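Local coordinates for protein beta-galactosidase (Trichoderma reesei, PDB 3OG2) that probably hydrolyses terminal non-reducing beta-D-galactose residues from beta-D-galactosides, as a glycoside hydrolase of family 35, at residues T720-T723 and A724-L728; S741-N745 and D746-G750; R769-G773 and R774-L778; L809-S812 and S813-V817. All coordinates share one frame; numbering follows the deposited sequence.

Contact 1: T720-T723 and A724-L728; sequences TART and ARQQL
The backbone curls from A721 through A724 before straightening into the strand at Q726, and this curl brings the N-H groups of R722 and T723 round to the side-chain amide of Q726. A glutamine suits this place because its chain, extended beyond CG, is long enough to carry a carbonyl oxygen into the bend, where it takes up two peptide N-H groups. Q726 OE1 accepts two bonds, a short one from R722 N at 2.7 Å and a longer one from T723 N at 3.2 Å. The second is the straighter, with 167° at the hydrogen, and both donors lie somewhat tilted from the plane of the amide. Two grips on one atom should hold the amide in a fixed rotation. The bend is a beta arch: strand 713-720 belongs to the five-stranded sheet of this all-beta domain and strand 726-733 to the three-stranded one, so the chain passes here from one sheet to the other. T723 makes a second tie, nearer the strand. Its OG1 stands between backbone N and carbonyl carbon (chi1 55°), which turns the hydroxyl toward the R725 carbonyl; OG1 donates to R725 O at 2.7 Å from well above the carbonyl plane. The same oxygen accepts from S812 N and lies 3.6 Å from Q726 CG. R722 adds its CB, 3.6 Å from Q726 OE1, before its chain bends off toward A815 and V817. R725 instead directs its guanidinium to a salt bridge with D768.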
# COMPACT_ATOMS: atom_id res chain seq x y z
N THR A 720 1.07 27.57 -42.70
CA THR A 720 0.37 28.28 -43.78
C THR A 720 -0.05 27.29 -44.82
O THR A 720 0.76 26.50 -45.28
CB THR A 720 1.38 29.30 -44.37
OG1 THR A 720 1.74 30.22 -43.33
CG2 THR A 720 0.67 30.00 -45.53
N ALA A 721 -1.34 27.27 -45.16
CA ALA A 721 -1.79 26.28 -46.12
C ALA A 721 -1.13 26.49 -47.46
O ALA A 721 -1.13 27.62 -48.00
CB ALA A 721 -3.32 26.29 -46.25
N ARG A 722 -0.63 25.40 -48.05
CA ARG A 722 -0.06 25.42 -49.40
C ARG A 722 -1.04 24.93 -50.43
O ARG A 722 -1.04 25.43 -51.57
CB ARG A 722 1.22 24.58 -49.45
CG ARG A 722 2.26 25.35 -48.60
CD ARG A 722 3.49 25.62 -49.48
NE ARG A 722 4.68 25.31 -48.66
CZ ARG A 722 5.42 24.27 -49.00
NH1 ARG A 722 5.04 23.58 -50.07
NH2 ARG A 722 6.50 23.94 -48.31
N THR A 723 -1.85 23.95 -50.09
CA THR A 723 -2.93 23.45 -50.95
C THR A 723 -4.23 23.34 -50.14
O THR A 723 -4.21 23.39 -48.93
CB THR A 723 -2.57 22.10 -51.57
OG1 THR A 723 -2.22 21.15 -50.55
CG2 THR A 723 -1.33 22.25 -52.46
N ALA A 724 -5.33 23.23 -50.87
CA ALA A 724 -6.61 23.20 -50.17
C ALA A 724 -6.78 21.94 -49.34
O ALA A 724 -7.51 21.95 -48.36
CB ALA A 724 -7.71 23.33 -51.21
N ARG A 725 -6.14 20.85 -49.75
CA ARG A 725 -6.17 19.65 -48.94
C ARG A 725 -4.74 19.29 -48.56
O ARG A 725 -3.86 19.30 -49.43
CB ARG A 725 -6.79 18.49 -49.76
CG ARG A 725 -6.88 17.22 -48.93
CD ARG A 725 -7.70 16.15 -49.65
NE ARG A 725 -9.15 16.45 -49.59
CZ ARG A 725 -10.07 15.65 -50.11
NH1 ARG A 725 -9.71 14.53 -50.74
NH2 ARG A 725 -11.36 16.01 -49.98
N GLN A 726 -4.53 18.98 -47.26
CA GLN A 726 -3.21 18.59 -46.76
C GLN A 726 -3.40 17.32 -45.95
O GLN A 726 -4.52 17.07 -45.49
CB GLN A 726 -2.60 19.74 -45.96
CG GLN A 726 -2.36 20.91 -46.95
CD GLN A 726 -1.49 22.00 -46.45
OE1 GLN A 726 -1.02 22.84 -47.20
NE2 GLN A 726 -1.22 22.01 -45.14
N GLN A 727 -2.30 16.58 -45.81
CA GLN A 727 -2.35 15.34 -45.08
C GLN A 727 -1.45 15.51 -43.86
O GLN A 727 -0.30 15.90 -43.99
CB GLN A 727 -1.86 14.19 -45.96
CG GLN A 727 -2.74 13.98 -47.22
CD GLN A 727 -4.20 13.69 -47.01
OE1 GLN A 727 -5.00 14.00 -47.93
NE2 GLN A 727 -4.58 13.12 -45.86
N LEU A 728 -2.01 15.19 -42.70
CA LEU A 728 -1.26 15.28 -41.46
C LEU A 728 -1.05 13.89 -40.85
O LEU A 728 -1.99 13.11 -40.69
CB LEU A 728 -2.10 16.11 -40.46
CG LEU A 728 -1.51 16.19 -39.06
CD1 LEU A 728 -0.20 16.96 -39.10
CD2 LEU A 728 -2.58 16.85 -38.17

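Contact 2: S741-N745 and D746-G750; sequences SVWLN and DRFIG
W743 sets its CG anti to its own carbonyl carbon (chi1 -74°), while F748 swings CG anti to its backbone N (chi1 177°), and the two rings thereby meet on one face of the hairpin. F748 CD1 rests over a face of the indole, 3.7 Å from W743 CE2, with the F748 ring turned 57° to the five-membered ring of W743. Large flat side chains suit this non-hydrogen-bonded pair, where the indole reaches across to the F748 backbone, W743 CD1 lying 3.4 Å from F748 CA. On the reverse face L744 CD2 lies 3.9 Å from R747 NH1, over the guanidinium, whose NH1 is bonded to D768 O. I749 joins that face, its CG1 3.7 Å from L744 CB.

L744 and R747 exchange two backbone hydrogen bonds. Between them N745 takes a positive phi, which asparagine tolerates better than most residues, and its OD1 bonds to I777 N. Further along, V742 O receives I749 N at 2.8 Å and, weakly, G750 N at 3.3 Å, while V742 N gives to G750 O at 2.9 Å. G750 adopts backbone angles at which a CB would collide with the preceding carbonyl. The whole is a tight antiparallel hairpin closed by a type II' turn and followed by a classic beta bulge.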
# COMPACT_ATOMS: atom_id res chain seq x y z
N SER A 741 -6.45 14.33 -28.80
CA SER A 741 -7.50 14.91 -29.63
C SER A 741 -6.90 16.08 -30.43
O SER A 741 -6.01 16.78 -29.92
CB SER A 741 -8.64 15.45 -28.77
OG SER A 741 -9.28 14.39 -28.08
N VAL A 742 -7.42 16.31 -31.63
CA VAL A 742 -6.86 17.30 -32.57
C VAL A 742 -7.96 18.19 -33.14
O VAL A 742 -8.99 17.67 -33.60
CB VAL A 742 -6.16 16.59 -33.74
CG1 VAL A 742 -5.59 17.57 -34.76
CG2 VAL A 742 -5.06 15.63 -33.20
N TRP A 743 -7.74 19.49 -33.12
CA TRP A 743 -8.57 20.48 -33.81
C TRP A 743 -7.72 21.27 -34.77
O TRP A 743 -6.52 21.52 -34.51
CB TRP A 743 -9.13 21.47 -32.77
CG TRP A 743 -10.23 20.86 -31.93
CD1 TRP A 743 -11.57 21.01 -32.16
CD2 TRP A 743 -10.10 20.05 -30.76
NE1 TRP A 743 -12.27 20.32 -31.19
CE2 TRP A 743 -11.40 19.71 -30.31
CE3 TRP A 743 -8.99 19.58 -30.05
CZ2 TRP A 743 -11.64 18.92 -29.18
CZ3 TRP A 743 -9.24 18.78 -28.91
CH2 TRP A 743 -10.55 18.47 -28.50
N LEU A 744 -8.34 21.69 -35.84
CA LEU A 744 -7.78 22.63 -36.82
C LEU A 744 -8.58 23.91 -36.65
O LEU A 744 -9.78 23.91 -36.99
CB LEU A 744 -7.94 22.04 -38.22
CG LEU A 744 -7.50 23.00 -39.33
CD1 LEU A 744 -5.98 23.13 -39.33
CD2 LEU A 744 -8.03 22.49 -40.67
N ASN A 745 -7.98 24.99 -36.12
CA ASN A 745 -8.75 26.14 -35.69
C ASN A 745 -9.84 25.64 -34.74
O ASN A 745 -9.52 24.95 -33.77
CB ASN A 745 -9.30 26.94 -36.90
CG ASN A 745 -8.16 27.60 -37.66
OD1 ASN A 745 -6.97 27.58 -37.30
ND2 ASN A 745 -8.56 28.24 -38.75
N ASP A 746 -11.12 25.92 -35.04
CA ASP A 746 -12.21 25.42 -34.16
C ASP A 746 -12.85 24.16 -34.71
O ASP A 746 -13.86 23.66 -34.17
CB ASP A 746 -13.24 26.54 -33.98
CG ASP A 746 -13.80 27.04 -35.30
OD1 ASP A 746 -13.39 26.70 -36.42
OD2 ASP A 746 -14.76 27.84 -35.22
N ARG A 747 -12.30 23.56 -35.77
CA ARG A 747 -12.85 22.35 -36.39
C ARG A 747 -12.27 21.09 -35.78
O ARG A 747 -11.07 20.87 -35.79
CB ARG A 747 -12.58 22.35 -37.91
CG ARG A 747 -13.18 21.12 -38.59
CD ARG A 747 -12.71 20.88 -40.02
NE ARG A 747 -12.55 22.06 -40.88
CZ ARG A 747 -11.82 22.08 -42.02
NH1 ARG A 747 -11.24 20.95 -42.37
NH2 ARG A 747 -11.69 23.17 -42.78
N PHE A 748 -13.11 20.22 -35.23
CA PHE A 748 -12.64 18.97 -34.67
C PHE A 748 -12.16 18.09 -35.82
O PHE A 748 -12.87 17.86 -36.81
CB PHE A 748 -13.76 18.30 -33.90
CG PHE A 748 -13.33 16.94 -33.35
CD1 PHE A 748 -12.29 16.81 -32.46
CD2 PHE A 748 -14.04 15.80 -33.73
CE1 PHE A 748 -11.91 15.57 -31.92
CE2 PHE A 748 -13.67 14.56 -33.24
CZ PHE A 748 -12.60 14.42 -32.32
N ILE A 749 -10.94 17.56 -35.66
CA ILE A 749 -10.38 16.68 -36.70
C ILE A 749 -10.48 15.25 -36.25
O ILE A 749 -10.87 14.37 -37.04
CB ILE A 749 -8.93 17.10 -36.96
CG1 ILE A 749 -8.88 18.52 -37.54
CG2 ILE A 749 -8.17 16.15 -37.87
CD1 ILE A 749 -9.52 18.60 -38.89
N GLY A 750 -10.12 14.91 -35.02
CA GLY A 750 -10.20 13.49 -34.66
C GLY A 750 -9.53 13.26 -33.30
O GLY A 750 -8.82 14.10 -32.82

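Contact 3: R769-G773 and R774-L778; sequences RLVRG and RRYIL
A type II beta turn from V771 to R774 ends the arch that carries the chain from strand 760-767, in the three-stranded sheet, to strand 775-782, in the five-stranded one. The turn is closed by R774 N donating to V771 O at 3.0 Å. G773 occupies its third position with a positive phi of 86°, where glycine belongs because a CB would run into the carbonyl oxygen of R772.

Y776, two residues beyond the turn, reaches back to the residues that enter it. With CG anti to its carbonyl carbon (chi1 -72°), the ring extends to this backbone, and its hydroxyl accepts a hydrogen bond from V771 N at 2.8 Å that is almost perfectly straight, 176° at the hydrogen. V771 N approaches at the ring's edge, near its plane. A tyrosine fits well here: the ring supplies apolar bulk for a buried position, and the phenolic oxygen takes up the V771 peptide N-H. One face of the ring is taken by L770, whose CD2 stands 4.0 Å from the centroid of the Y776 ring, close to the ring normal, as a CH-pi contact. L770 and Y776 also both touch A721 and L744, so this leucine-tyrosine pair belongs to the interior between the sheets.

Outside, R774 folds back at its third torsion and lays its guanidinium across V771, with R774 NE 3.8 Å from V771 CB and V771 CG2 over the centre of the planar group. A water joins the R769 carbonyl to the Y776 hydroxyl, donating to R769 O at 2.9 Å and lying 2.7 Å from Y776 OH.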
# COMPACT_ATOMS: atom_id res chain seq x y z
N ARG A 769 -10.30 21.61 -47.28
CA ARG A 769 -11.06 22.83 -47.45
C ARG A 769 -10.30 24.03 -46.86
O ARG A 769 -10.89 24.96 -46.29
CB ARG A 769 -12.45 22.71 -46.84
CG ARG A 769 -13.22 21.59 -47.57
CD ARG A 769 -14.64 21.41 -47.04
NE ARG A 769 -14.64 20.80 -45.70
CZ ARG A 769 -14.97 21.49 -44.62
NH1 ARG A 769 -15.31 22.76 -44.72
NH2 ARG A 769 -14.96 20.91 -43.45
N LEU A 770 -8.98 24.00 -47.05
CA LEU A 770 -8.13 25.12 -46.58
C LEU A 770 -8.01 26.21 -47.64
O LEU A 770 -8.03 25.91 -48.86
CB LEU A 770 -6.70 24.63 -46.26
CG LEU A 770 -6.62 23.38 -45.39
CD1 LEU A 770 -5.16 22.96 -45.26
CD2 LEU A 770 -7.24 23.60 -44.02
N VAL A 771 -7.85 27.44 -47.14
CA VAL A 771 -7.62 28.59 -48.01
C VAL A 771 -6.12 28.73 -48.23
O VAL A 771 -5.39 29.00 -47.26
CB VAL A 771 -8.21 29.84 -47.38
CG1 VAL A 771 -7.90 31.08 -48.26
CG2 VAL A 771 -9.72 29.63 -47.21
N ARG A 772 -5.67 28.56 -49.46
CA ARG A 772 -4.22 28.66 -49.68
C ARG A 772 -3.67 30.00 -49.21
O ARG A 772 -4.27 31.07 -49.48
CB ARG A 772 -3.91 28.46 -51.18
CG ARG A 772 -4.13 27.09 -51.76
CD ARG A 772 -3.96 26.97 -53.25
NE ARG A 772 -3.02 27.87 -53.87
CZ ARG A 772 -2.27 27.49 -54.92
NH1 ARG A 772 -2.36 26.26 -55.44
NH2 ARG A 772 -1.43 28.37 -55.44
N GLY A 773 -2.50 29.93 -48.57
CA GLY A 773 -1.92 31.16 -48.06
C GLY A 773 -2.38 31.61 -46.68
O GLY A 773 -1.76 32.50 -46.07
N ARG A 774 -3.43 31.00 -46.13
CA ARG A 774 -3.95 31.40 -44.83
C ARG A 774 -3.24 30.61 -43.76
O ARG A 774 -2.85 29.45 -43.98
CB ARG A 774 -5.47 31.15 -44.81
CG ARG A 774 -6.15 31.60 -43.54
CD ARG A 774 -7.67 31.44 -43.65
NE ARG A 774 -8.18 32.42 -44.65
CZ ARG A 774 -9.50 32.69 -44.72
NH1 ARG A 774 -10.34 32.04 -43.92
NH2 ARG A 774 -10.07 33.54 -45.55
N ARG A 775 -3.04 31.20 -42.60
CA ARG A 775 -2.47 30.52 -41.45
C ARG A 775 -3.56 29.80 -40.67
O ARG A 775 -4.66 30.31 -40.43
CB ARG A 775 -1.82 31.56 -40.54
CG ARG A 775 -1.10 30.85 -39.36
CD ARG A 775 -0.17 31.83 -38.68
NE ARG A 775 1.22 31.69 -39.12
CZ ARG A 775 2.22 32.42 -38.62
NH1 ARG A 775 1.96 33.33 -37.68
NH2 ARG A 775 3.48 32.27 -39.03
N TYR A 776 -3.24 28.59 -40.27
CA TYR A 776 -4.07 27.73 -39.47
C TYR A 776 -3.34 27.29 -38.21
O TYR A 776 -2.10 27.27 -38.20
CB TYR A 776 -4.42 26.42 -40.28
CG TYR A 776 -5.41 26.78 -41.36
CD1 TYR A 776 -4.94 27.22 -42.61
CD2 TYR A 776 -6.78 26.67 -41.16
CE1 TYR A 776 -5.84 27.55 -43.62
CE2 TYR A 776 -7.69 27.01 -42.15
CZ TYR A 776 -7.20 27.45 -43.38
OH TYR A 776 -8.07 27.81 -44.37
N ILE A 777 -4.10 26.94 -37.19
CA ILE A 777 -3.48 26.48 -35.94
C ILE A 777 -4.05 25.11 -35.56
O ILE A 777 -5.27 25.01 -35.36
CB ILE A 777 -3.67 27.49 -34.77
CG1 ILE A 777 -3.12 28.84 -35.15
CG2 ILE A 777 -3.02 26.92 -33.53
CD1 ILE A 777 -3.30 29.91 -34.05
N LEU A 778 -3.18 24.14 -35.45
CA LEU A 778 -3.57 22.83 -34.92
C LEU A 778 -3.47 22.88 -33.42
O LEU A 778 -2.46 23.29 -32.87
CB LEU A 778 -2.61 21.78 -35.48
CG LEU A 778 -2.82 21.45 -36.93
CD1 LEU A 778 -1.57 20.77 -37.50
CD2 LEU A 778 -4.03 20.54 -37.13
O HOH W 1 -10.65 26.97 -44.23

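Contact 4: L809-S812 and S813-V817; sequences LTSS and SGANV
S813 turns its backbone N-H back to S811, bonding to S811 OG at 3.0 Å. The S811 hydroxyl can receive it because it stands between the backbone N and carbonyl carbon (chi1 82°), and the loop so formed is an ST turn, for which serine is well suited.

G814 comes next and closes a type I beta turn, its N reaching S811 O at 2.8 Å from far above the carbonyl plane. Its phi of 95° would press a CB against the carbonyl of S813, so glycine fits, and the turn continues into a G1 beta bulge, the type I turn plus G1 bulge combination known from beta hairpins. A815 completes it: A815 O accepts S811 N at 2.9 Å, while A815 N gives a longer bond to S811 OG, making that hydroxyl the acceptor of two peptide N-H groups. The small methyl of A815 fits close beside this oxygen, 3.6 Å away.

N816 bridges with T810, and its side chain lies beside that of T810, N816 ND2 3.7 Å from T810 CG2. V817 finally donates its N to L809 O at 2.9 Å and rests CG1 against L809 CD2 at 3.9 Å; a water links V817 O with L809 N.

L809 and the beta-branched V817 both press on F719 of strand 713-720 and on Q726, so the turned-back end of strand 803-811, an outermost strand of the three-stranded sheet beside strand 726-733, packs against the five-stranded sheet as the chain heads for strand 820-824.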
# COMPACT_ATOMS: atom_id res chain seq x y z
N LEU A 809 3.40 17.01 -42.27
CA LEU A 809 2.26 17.71 -42.89
C LEU A 809 2.64 17.88 -44.36
O LEU A 809 3.69 18.47 -44.65
CB LEU A 809 2.07 19.06 -42.22
CG LEU A 809 0.87 19.85 -42.78
CD1 LEU A 809 -0.46 19.11 -42.64
CD2 LEU A 809 0.78 21.20 -42.07
N THR A 810 1.81 17.39 -45.27
CA THR A 810 2.18 17.41 -46.68
C THR A 810 1.03 18.03 -47.48
O THR A 810 -0.15 17.84 -47.15
CB THR A 810 2.52 15.99 -47.22
OG1 THR A 810 1.45 15.11 -46.82
CG2 THR A 810 3.81 15.41 -46.67
N SER A 811 1.44 18.77 -48.52
CA SER A 811 0.46 19.30 -49.43
C SER A 811 -0.01 18.19 -50.37
O SER A 811 0.53 17.07 -50.41
CB SER A 811 1.05 20.44 -50.28
OG SER A 811 1.76 19.84 -51.37
N SER A 812 -1.04 18.57 -51.15
CA SER A 812 -1.61 17.53 -52.04
C SER A 812 -0.66 17.23 -53.18
O SER A 812 -0.98 16.33 -53.96
CB SER A 812 -2.98 17.98 -52.55
OG SER A 812 -2.93 19.24 -53.19
N SER A 813 0.45 17.92 -53.31
CA SER A 813 1.45 17.56 -54.32
C SER A 813 2.62 16.84 -53.67
O SER A 813 3.62 16.46 -54.30
CB SER A 813 1.94 18.83 -55.03
OG SER A 813 2.83 19.52 -54.14
N GLY A 814 2.53 16.63 -52.36
CA GLY A 814 3.58 15.95 -51.64
C GLY A 814 4.58 16.87 -51.00
O GLY A 814 5.51 16.40 -50.32
N ALA A 815 4.46 18.18 -51.14
CA ALA A 815 5.49 19.03 -50.54
C ALA A 815 5.39 19.01 -49.03
O ALA A 815 4.29 18.94 -48.47
CB ALA A 815 5.33 20.45 -51.05
N ASN A 816 6.51 19.13 -48.33
CA ASN A 816 6.41 19.25 -46.88
C ASN A 816 6.01 20.66 -46.44
O ASN A 816 6.45 21.65 -47.05
CB ASN A 816 7.80 18.96 -46.26
CG ASN A 816 8.07 17.47 -46.46
OD1 ASN A 816 9.09 17.16 -47.10
ND2 ASN A 816 7.21 16.60 -45.98
N VAL A 817 5.16 20.78 -45.45
CA VAL A 817 4.67 22.06 -44.95
C VAL A 817 5.17 22.19 -43.53
O VAL A 817 4.95 21.27 -42.73
CB VAL A 817 3.12 22.16 -45.09
CG1 VAL A 817 2.67 23.50 -44.53
CG2 VAL A 817 2.71 22.04 -46.55
O HOH W 2 5.87 18.80 -41.97
O HOH W 3 6.47 16.66 -43.60

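Along the chain the contacts follow in series, 1 to 4, yet they gather at one end of a single beta sandwich, away from the galactose-binding residues. Contacts 1 and 3 are neighbouring arches, their centres about 7 Å apart, joined by backbone pairing of A721 with G773 and A724 with L770. Contact 4 lies equally close to contact 1, and Q727 pairs with T810 between adjacent strands of the three-stranded sheet. Contact 2 closes a hairpin in the five-stranded sheet next to strand 775-782 of contact 3; its centre is about 19 Å from that of contact 4. Contacts 1 and 3 carry the chain between the two sheets, and contact 2 turns it within one of them.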